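Local atomic coordinates of ABC transporter substrate-binding protein (Pseudomonas aeruginosa, PDB entry 6R6K), a protein that binds ferrous iron and probably hands it, as the substrate-binding protein of an ABC transporter, to its partner permease. Residues V59-V64 / I82-A87; R172-G177 / K221-E226; I227-T232 / V243-L248. One frame throughout, in Å; residues are numbered along the deposited sequence.

Contact 1: V59-V64 / I82-A87; sequences VVLNGV and IPVIEA. With EDO (1,2-ethanediol), chain U; EDO (1,2-ethanediol), chain K.
L61 lies against V84 with one methyl: chi1 of -64° puts its CG anti to the carbonyl carbon, and CD1 comes to 3.8 Å from V84 CB. V84, with chi1 near -63°, brings CG1 to 4.0 Å from that methyl, L61 CD1, so the leucine tip rests on the valine's branch point. V59 shares this face; its CG2 meets I82 CD1 at 4.1 Å, the two chains crossing almost squarely, and helix 68-76 covers this face, I74 on V59, I82 and V84 and A70 on L61. On the other face V60 spreads its two methyls: CG2 touches I85 CD1 at 4.0 Å while CG1 leans on the methyl of A87, under helices 14-24 and 116-133.

Between the faces runs a parallel ladder. V59 N gives to P83 O and V59 O receives I85 N, then L61 N reaches I85 O at 2.7 Å and L61 O takes A87 N. Along the far edge of 84-86, an ethanediol bridges V84 O and E86 O. Beyond the ladder the chain turns at N62, whose OD1 accepts from V64 N in an Asx turn. Strand 58-61, helix 68-76 and edge strand 84-86 form a classic beta-alpha-beta unit of a parallel four-stranded sheet.

Contact 2: R172-G177 / K221-E226; sequences RVATIG and KVIFSE. Unlike the reference sequence in segment 172-177: G177 (reference His). With EDO (1,2-ethanediol), chain Y.
A174, T175 and I176 pair with I223, F224 and S225 as the two central strands of a parallel four-stranded sheet, order 190-195, 172-176, 222-225, 244-247, the core of an alpha/beta lobe.

Backbone bonds come first. V222 O takes A174 N at 3.3 Å, the longest of the four; A174 O then receives F224 N, F224 O receives I176 N, and I176 O closes the ladder with E226 N at 3.0 Å. Two CA-H...O contacts fill in between, from I223 CA to A174 O and from T175 CA to F224 O.

Apolar packing splits over the two faces. On one, V173 and V222 lie side by side with their CG1 methyls 3.8 Å apart, and the same V173 CG1 approaches F224 CE2 obliquely at 3.9 Å. Helix 260-278 closes over V222 and F224 through A275 and V272. On the other face I223 sits between two neighbours: CG1 meets A174 CB at 3.7 Å, and CG2 meets I176 CG1. I176 CB also stands beside S225 OG, a hydroxyl whose hydrogen bond goes to I227 O in the following turn.

Polar side chains gather at the C-terminal ends of the strands. With chi1 at 75°, T175 OG1 sits between its own N and carbonyl carbon and gives a hydrogen bond to G177 O at 2.7 Å. G177 itself differs from the reference sequence. E226 is extended, CG anti to its N (chi1 178°), and carries its carboxylate across to G177; a sodium ion lies about 3 Å from this side chain. E226 OE2 comes within 3.4 Å of G177 CA and accepts a hydrogen bond from O2 of an ethanediol.

Contact 3: I227-T232 / V243-L248; sequences IDFPST and VKLYSL. With EDO (1,2-ethanediol), chain B.
F229 meets L245 because chi1 of -61° sets its CG anti to the carbonyl carbon and turns the ring so that its CD2 edge faces L245, while D228, with CG anti to its N (chi1 -168°), sends its carboxylate toward S247. The phenyl group touches by its edge: F229 CD2 is 3.8 Å from L245 CD2, and that methyl lies in the plane of the ring, the two side chains crossing at about a right angle. One ring face is occupied from within the same segment, where I227 CG2 sits over the centre. V234 and I237 of helix 231-241 pack on F229 as well, tying the ring to the helix it precedes.

At the polar end, D228 OD1 approaches S247 OG to 3.3 Å, but this is proximity alone; the serine hydroxyl is engaged with S225 O of the adjacent strand. An ethanediol spans the two segments. Its O1 gives a hydrogen bond to L245 O at 2.7 Å, and its O2 makes weak bonds with F229 N and F229 O, while its C2 lies 3.4 Å from S247 OG. The backbone is kinked where this happens: D228 centres an inverse gamma turn, with a weak bond from F229 N to I227 O, and P230 follows as the N-cap of helix 231-241. Residues 227-230 form the turn that leads from strand 222-225 into helix 231-241, and the F229 and D228 side chains pack it against strand 244-247: the first connection of a beta-alpha-beta crossover.

How the contacts relate
The chain builds contact 1 first, then contact 2, then contact 3. Contact 1 lies in the parallel sheet of strands 28-32, 7-11, 58-61 and 84-86; the other two share the second sheet, which has the same strand order, 2-1-3-4. Centres of contacts 2 and 3 are about 10 Å apart, and they join directly: K221 O and I223 O probably bond to K244 N and Y246 N, and S225 packs on L245. Contact 1 lies on the other side of the chain's centre, its centre about 31 Å from that of contact 2 and 33 Å from that of contact 3. This two-lobed layout is as in the metal-specific substrate-binding proteins of ABC transporters, which hold their ion between two lobes.

Contact 1: V59-V64 / I82-A87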
loop_
_atom_site.group_PDB
_atom_site.type_symbol
_atom_site.label_atom_id
_atom_site.label_comp_id
_atom_site.label_asym_id
_atom_site.label_seq_id
_atom_site.Cartn_x
_atom_site.Cartn_y
_atom_site.Cartn_z
ATOM N N VAL A 59 -3.420 -2.906 18.841
ATOM C CA VAL A 59 -2.960 -2.084 17.723
ATOM C C VAL A 59 -2.642 -3.033 16.563
ATOM O O VAL A 59 -1.850 -3.945 16.747
ATOM C CB VAL A 59 -1.755 -1.157 18.081
ATOM C CG1 VAL A 59 -1.228 -0.397 16.854
ATOM C CG2 VAL A 59 -2.116 -0.170 19.200
ATOM N N VAL A 60 -3.270 -2.826 15.375
ATOM C CA VAL A 60 -2.950 -3.605 14.172
ATOM C C VAL A 60 -1.730 -2.938 13.487
ATOM O O VAL A 60 -1.710 -1.727 13.273
ATOM C CB VAL A 60 -4.142 -3.778 13.207
ATOM C CG1 VAL A 60 -3.707 -4.430 11.912
ATOM C CG2 VAL A 60 -5.275 -4.555 13.866
ATOM N N LEU A 61 -0.690 -3.722 13.221
ATOM C CA LEU A 61 0.521 -3.198 12.594
ATOM C C LEU A 61 0.780 -3.791 11.219
ATOM O O LEU A 61 0.524 -4.970 10.994
ATOM C CB LEU A 61 1.748 -3.490 13.494
ATOM C CG LEU A 61 1.782 -2.824 14.891
ATOM C CD1 LEU A 61 2.853 -3.416 15.732
ATOM C CD2 LEU A 61 1.990 -1.319 14.789
ATOM N N ASN A 62 1.363 -2.981 10.320
ATOM C CA ASN A 62 1.887 -3.421 9.030
ATOM C C ASN A 62 3.151 -4.225 9.473
ATOM O O ASN A 62 3.303 -5.390 9.108
ATOM C CB ASN A 62 2.229 -2.198 8.151
ATOM C CG ASN A 62 3.105 -2.513 6.973
ATOM O OD1 ASN A 62 4.324 -2.453 7.079
ATOM N ND2 ASN A 62 2.516 -2.848 5.811
ATOM N N GLY A 63 3.955 -3.627 10.360
ATOM C CA GLY A 63 5.107 -4.244 11.014
ATOM C C GLY A 63 6.264 -4.707 10.159
ATOM O O GLY A 63 7.085 -5.486 10.642
ATOM N N VAL A 64 6.364 -4.244 8.896
ATOM C CA VAL A 64 7.441 -4.692 8.000
ATOM C C VAL A 64 8.132 -3.468 7.339
ATOM O O VAL A 64 8.766 -3.589 6.278
ATOM C CB VAL A 64 6.991 -5.814 6.988
ATOM C CG1 VAL A 64 6.645 -7.123 7.708
ATOM C CG2 VAL A 64 5.826 -5.379 6.100
ATOM N N ILE A 82 0.760 -3.324 25.242
ATOM C CA ILE A 82 -0.543 -3.473 24.600
ATOM C C ILE A 82 -0.479 -4.586 23.556
ATOM O O ILE A 82 0.513 -4.648 22.824
ATOM C CB ILE A 82 -1.037 -2.121 23.958
ATOM C CG1 ILE A 82 -2.546 -2.144 23.595
ATOM C CG2 ILE A 82 -0.196 -1.657 22.768
ATOM C CD1 ILE A 82 -3.105 -0.807 23.087
ATOM N N PRO A 83 -1.531 -5.428 23.426
ATOM C CA PRO A 83 -1.510 -6.451 22.373
ATOM C C PRO A 83 -1.344 -5.824 20.986
ATOM O O PRO A 83 -1.853 -4.725 20.721
ATOM C CB PRO A 83 -2.869 -7.150 22.538
ATOM C CG PRO A 83 -3.245 -6.914 23.959
ATOM C CD PRO A 83 -2.751 -5.539 24.253
ATOM N N VAL A 84 -0.542 -6.467 20.132
ATOM C CA VAL A 84 -0.318 -5.941 18.783
ATOM C C VAL A 84 -0.600 -7.035 17.780
ATOM O O VAL A 84 -0.292 -8.198 18.041
ATOM C CB VAL A 84 1.070 -5.256 18.534
ATOM C CG1 VAL A 84 1.289 -4.008 19.397
ATOM C CG2 VAL A 84 2.243 -6.227 18.611
ATOM N N ILE A 85 -1.221 -6.679 16.645
ATOM C CA ILE A 85 -1.474 -7.656 15.579
ATOM C C ILE A 85 -0.451 -7.430 14.450
ATOM O O ILE A 85 -0.405 -6.371 13.824
ATOM C CB ILE A 85 -2.944 -7.733 15.084
ATOM C CG1 ILE A 85 -3.892 -8.123 16.232
ATOM C CG2 ILE A 85 -3.076 -8.710 13.904
ATOM C CD1 ILE A 85 -5.365 -7.996 15.959
ATOM N N GLU A 86 0.406 -8.417 14.238
ATOM C CA GLU A 86 1.398 -8.379 13.161
ATOM C C GLU A 86 0.672 -8.907 11.901
ATOM O O GLU A 86 0.679 -10.113 11.626
ATOM C CB GLU A 86 2.609 -9.225 13.545
ATOM C CG GLU A 86 3.331 -8.670 14.744
ATOM C CD GLU A 86 4.605 -9.386 15.159
ATOM O OE1 GLU A 86 5.274 -8.862 16.076
ATOM O OE2 GLU A 86 4.948 -10.443 14.575
ATOM N N ALA A 87 0.015 -7.968 11.155
ATOM C CA ALA A 87 -0.859 -8.252 9.991
ATOM C C ALA A 87 -0.187 -9.016 8.877
ATOM O O ALA A 87 -0.862 -9.740 8.157
ATOM C CB ALA A 87 -1.486 -6.951 9.449
HETATM C C1 EDO U . -0.779 -10.996 16.212
HETATM O O1 EDO U . -0.649 -11.037 17.633
HETATM C C2 EDO U . 0.485 -11.471 15.499
HETATM O O2 EDO U . 0.108 -11.884 14.193
HETATM C C1 EDO K . 5.898 -8.167 12.070
HETATM O O1 EDO K . 7.066 -7.476 12.505
HETATM C C2 EDO K . 6.270 -9.154 10.938
HETATM O O2 EDO K . 5.105 -9.742 10.421
#

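Contact 2: R172-G177 / K221-E226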
loop_
_atom_site.group_PDB
_atom_site.type_symbol
_atom_site.label_atom_id
_atom_site.label_comp_id
_atom_site.label_asym_id
_atom_site.label_seq_id
_atom_site.Cartn_x
_atom_site.Cartn_y
_atom_site.Cartn_z
ATOM N N ARG A 172 5.642 -6.514 -20.590
ATOM C CA ARG A 172 7.004 -6.045 -20.326
ATOM C C ARG A 172 6.893 -4.522 -20.045
ATOM O O ARG A 172 6.574 -3.735 -20.945
ATOM C CB ARG A 172 7.959 -6.328 -21.507
ATOM C CG ARG A 172 8.284 -7.810 -21.750
ATOM C CD ARG A 172 9.332 -8.013 -22.850
ATOM N NE ARG A 172 10.690 -7.650 -22.414
ATOM C CZ ARG A 172 11.323 -6.521 -22.740
ATOM N NH1 ARG A 172 10.745 -5.630 -23.539
ATOM N NH2 ARG A 172 12.542 -6.277 -22.270
ATOM N N VAL A 173 7.051 -4.141 -18.768
ATOM C CA VAL A 173 6.974 -2.761 -18.288
ATOM C C VAL A 173 8.258 -2.414 -17.535
ATOM O O VAL A 173 9.118 -3.273 -17.372
ATOM C CB VAL A 173 5.699 -2.469 -17.421
ATOM C CG1 VAL A 173 4.414 -2.664 -18.215
ATOM C CG2 VAL A 173 5.681 -3.268 -16.103
ATOM N N ALA A 174 8.372 -1.174 -17.056
ATOM C CA ALA A 174 9.485 -0.714 -16.234
ATOM C C ALA A 174 8.886 0.168 -15.132
ATOM O O ALA A 174 7.696 0.522 -15.205
ATOM C CB ALA A 174 10.491 0.073 -17.080
ATOM N N THR A 175 9.679 0.472 -14.087
ATOM C CA THR A 175 9.205 1.321 -12.991
ATOM C C THR A 175 10.203 2.391 -12.569
ATOM O O THR A 175 11.406 2.239 -12.764
ATOM C CB THR A 175 8.817 0.504 -11.729
ATOM O OG1 THR A 175 9.997 0.068 -11.046
ATOM C CG2 THR A 175 7.874 -0.642 -12.009
ATOM N N ILE A 176 9.688 3.432 -11.913
ATOM C CA ILE A 176 10.488 4.441 -11.234
ATOM C C ILE A 176 10.144 4.093 -9.793
ATOM O O ILE A 176 8.989 4.240 -9.382
ATOM C CB ILE A 176 10.180 5.921 -11.653
ATOM C CG1 ILE A 176 10.562 6.151 -13.139
ATOM C CG2 ILE A 176 10.946 6.901 -10.761
ATOM C CD1 ILE A 176 10.164 7.518 -13.769
ATOM N N GLY A 177 11.091 3.472 -9.108
ATOM C CA GLY A 177 10.911 2.993 -7.748
ATOM C C GLY A 177 10.176 1.658 -7.654
ATOM O O GLY A 177 9.635 1.160 -8.640
ATOM N N LYS A 221 7.293 0.546 -23.359
ATOM C CA LYS A 221 6.567 1.797 -23.626
ATOM C C LYS A 221 5.777 2.269 -22.409
ATOM O O LYS A 221 5.415 3.438 -22.343
ATOM C CB LYS A 221 5.645 1.682 -24.862
ATOM C CG LYS A 221 6.350 1.392 -26.192
ATOM C CD LYS A 221 6.996 2.615 -26.852
ATOM C CE LYS A 221 7.680 2.231 -28.145
ATOM N NZ LYS A 221 8.105 3.422 -28.925
ATOM N N VAL A 222 5.499 1.365 -21.454
ATOM C CA VAL A 222 4.738 1.677 -20.235
ATOM C C VAL A 222 5.650 1.708 -19.017
ATOM O O VAL A 222 6.454 0.796 -18.823
ATOM C CB VAL A 222 3.505 0.736 -20.057
ATOM C CG1 VAL A 222 2.887 0.839 -18.661
ATOM C CG2 VAL A 222 2.459 1.021 -21.130
ATOM N N ILE A 223 5.527 2.766 -18.203
ATOM C CA ILE A 223 6.292 2.952 -16.972
ATOM C C ILE A 223 5.367 3.309 -15.832
ATOM O O ILE A 223 4.564 4.230 -15.958
ATOM C CB ILE A 223 7.492 3.954 -17.167
ATOM C CG1 ILE A 223 8.729 3.237 -17.719
ATOM C CG2 ILE A 223 7.889 4.695 -15.898
ATOM C CD1 ILE A 223 8.836 3.291 -19.080
ATOM N N PHE A 224 5.455 2.551 -14.728
ATOM C CA PHE A 224 4.705 2.852 -13.515
ATOM C C PHE A 224 5.634 3.618 -12.604
ATOM O O PHE A 224 6.709 3.129 -12.245
ATOM C CB PHE A 224 4.103 1.600 -12.846
ATOM C CG PHE A 224 3.071 0.930 -13.724
ATOM C CD1 PHE A 224 1.764 1.418 -13.791
ATOM C CD2 PHE A 224 3.418 -0.165 -14.513
ATOM C CE1 PHE A 224 0.827 0.817 -14.627
ATOM C CE2 PHE A 224 2.485 -0.763 -15.349
ATOM C CZ PHE A 224 1.200 -0.263 -15.415
ATOM N N SER A 225 5.235 4.837 -12.262
ATOM C CA SER A 225 6.048 5.718 -11.448
ATOM C C SER A 225 5.533 5.926 -10.024
ATOM O O SER A 225 4.375 6.284 -9.779
ATOM C CB SER A 225 6.253 7.058 -12.165
ATOM O OG SER A 225 7.091 7.939 -11.437
ATOM N N GLU A 226 6.461 5.750 -9.088
ATOM C CA GLU A 226 6.301 5.955 -7.640
ATOM C C GLU A 226 6.155 7.494 -7.436
ATOM O O GLU A 226 5.432 7.963 -6.561
ATOM C CB GLU A 226 7.591 5.425 -6.981
ATOM C CG GLU A 226 7.743 5.535 -5.487
ATOM C CD GLU A 226 9.013 4.852 -5.039
ATOM O OE1 GLU A 226 9.991 5.566 -4.742
ATOM O OE2 GLU A 226 9.042 3.601 -5.010
HETATM C C1 EDO Y . 12.858 2.691 -2.048
HETATM O O1 EDO Y . 14.111 3.083 -1.473
HETATM C C2 EDO Y . 12.577 3.456 -3.384
HETATM O O2 EDO Y . 11.677 2.699 -4.184
#

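Contact 3: I227-T232 / V243-L248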
loop_
_atom_site.group_PDB
_atom_site.type_symbol
_atom_site.label_atom_id
_atom_site.label_comp_id
_atom_site.label_asym_id
_atom_site.label_seq_id
_atom_site.Cartn_x
_atom_site.Cartn_y
_atom_site.Cartn_z
ATOM N N ILE A 227 6.837 8.256 -8.273
ATOM C CA ILE A 227 6.814 9.699 -8.234
ATOM C C ILE A 227 5.694 10.198 -9.122
ATOM O O ILE A 227 5.691 9.983 -10.335
ATOM C CB ILE A 227 8.194 10.267 -8.632
ATOM C CG1 ILE A 227 9.300 9.780 -7.645
ATOM C CG2 ILE A 227 8.116 11.808 -8.791
ATOM C CD1 ILE A 227 10.723 10.333 -7.995
ATOM N N ASP A 228 4.759 10.897 -8.512
ATOM C CA ASP A 228 3.616 11.428 -9.219
ATOM C C ASP A 228 3.910 12.840 -9.753
ATOM O O ASP A 228 3.595 13.839 -9.120
ATOM C CB ASP A 228 2.409 11.350 -8.279
ATOM C CG ASP A 228 1.101 11.597 -8.947
ATOM O OD1 ASP A 228 1.020 11.415 -10.194
ATOM O OD2 ASP A 228 0.167 11.991 -8.250
ATOM N N PHE A 229 4.558 12.907 -10.908
ATOM C CA PHE A 229 4.961 14.163 -11.494
ATOM C C PHE A 229 3.800 15.003 -11.972
ATOM O O PHE A 229 2.860 14.464 -12.544
ATOM C CB PHE A 229 5.883 13.935 -12.715
ATOM C CG PHE A 229 7.181 13.223 -12.473
ATOM C CD1 PHE A 229 8.256 13.886 -11.904
ATOM C CD2 PHE A 229 7.352 11.912 -12.887
ATOM C CE1 PHE A 229 9.478 13.239 -11.729
ATOM C CE2 PHE A 229 8.573 11.264 -12.711
ATOM C CZ PHE A 229 9.635 11.939 -12.150
ATOM N N PRO A 230 3.906 16.323 -11.819
ATOM C CA PRO A 230 2.924 17.242 -12.440
ATOM C C PRO A 230 2.876 17.047 -13.971
ATOM O O PRO A 230 3.894 16.665 -14.566
ATOM C CB PRO A 230 3.489 18.614 -12.114
ATOM C CG PRO A 230 4.356 18.400 -10.919
ATOM C CD PRO A 230 4.980 17.080 -11.154
ATOM N N SER A 231 1.703 17.288 -14.604
ATOM C CA SER A 231 1.479 17.081 -16.048
ATOM C C SER A 231 2.566 17.622 -16.982
ATOM O O SER A 231 2.846 16.953 -17.977
ATOM C CB SER A 231 0.124 17.609 -16.487
ATOM O OG SER A 231 0.051 19.001 -16.247
ATOM N N THR A 232 3.190 18.778 -16.670
ATOM C CA THR A 232 4.240 19.358 -17.513
ATOM C C THR A 232 5.489 18.468 -17.594
ATOM O O THR A 232 6.076 18.351 -18.661
ATOM C CB THR A 232 4.581 20.811 -17.115
ATOM O OG1 THR A 232 5.137 20.853 -15.789
ATOM C CG2 THR A 232 3.391 21.760 -17.266
ATOM N N VAL A 243 8.068 7.063 -23.943
ATOM C CA VAL A 243 7.425 6.161 -22.977
ATOM C C VAL A 243 6.117 6.859 -22.519
ATOM O O VAL A 243 5.942 8.051 -22.777
ATOM C CB VAL A 243 8.322 5.824 -21.742
ATOM C CG1 VAL A 243 9.700 5.259 -22.089
ATOM C CG2 VAL A 243 8.417 6.997 -20.766
ATOM N N LYS A 244 5.234 6.127 -21.843
ATOM C CA LYS A 244 3.993 6.619 -21.264
ATOM C C LYS A 244 4.057 6.348 -19.756
ATOM O O LYS A 244 4.165 5.207 -19.326
ATOM C CB LYS A 244 2.765 5.985 -21.920
ATOM C CG LYS A 244 2.141 6.880 -22.985
ATOM C CD LYS A 244 0.625 6.993 -22.821
ATOM C CE LYS A 244 0.020 8.374 -23.054
ATOM N NZ LYS A 244 0.258 8.905 -24.431
ATOM N N LEU A 245 4.045 7.422 -18.969
ATOM C CA LEU A 245 4.184 7.389 -17.524
ATOM C C LEU A 245 2.839 7.284 -16.802
ATOM O O LEU A 245 1.935 8.069 -17.074
ATOM C CB LEU A 245 5.015 8.605 -17.075
ATOM C CG LEU A 245 5.864 8.347 -15.840
ATOM C CD1 LEU A 245 7.309 8.613 -16.121
ATOM C CD2 LEU A 245 5.395 9.195 -14.693
ATOM N N TYR A 246 2.693 6.259 -15.925
ATOM C CA TYR A 246 1.476 5.985 -15.179
ATOM C C TYR A 246 1.722 6.001 -13.683
ATOM O O TYR A 246 2.674 5.416 -13.189
ATOM C CB TYR A 246 0.870 4.643 -15.580
ATOM C CG TYR A 246 0.353 4.603 -17.001
ATOM C CD1 TYR A 246 1.193 4.261 -18.061
ATOM C CD2 TYR A 246 -0.976 4.914 -17.294
ATOM C CE1 TYR A 246 0.728 4.244 -19.374
ATOM C CE2 TYR A 246 -1.458 4.869 -18.607
ATOM C CZ TYR A 246 -0.603 4.526 -19.639
ATOM O OH TYR A 246 -1.067 4.460 -20.932
ATOM N N SER A 247 0.861 6.669 -12.960
ATOM C CA SER A 247 0.995 6.724 -11.526
ATOM C C SER A 247 -0.173 6.004 -10.886
ATOM O O SER A 247 -1.282 6.005 -11.427
ATOM C CB SER A 247 1.036 8.171 -11.061
ATOM O OG SER A 247 2.345 8.420 -10.580
ATOM N N LEU A 248 0.076 5.405 -9.718
ATOM C CA LEU A 248 -0.965 4.696 -8.968
ATOM C C LEU A 248 -1.132 5.309 -7.572
ATOM O O LEU A 248 -0.237 5.996 -7.101
ATOM C CB LEU A 248 -0.669 3.172 -8.875
ATOM C CG LEU A 248 -0.518 2.407 -10.209
ATOM C CD1 LEU A 248 -0.091 0.962 -9.981
ATOM C CD2 LEU A 248 -1.805 2.447 -10.997
HETATM C C1 EDO B . 1.354 10.797 -14.508
HETATM O O1 EDO B . 0.750 9.847 -15.362
HETATM C C2 EDO B . 2.358 10.147 -13.526
HETATM O O2 EDO B . 3.294 11.096 -13.029
#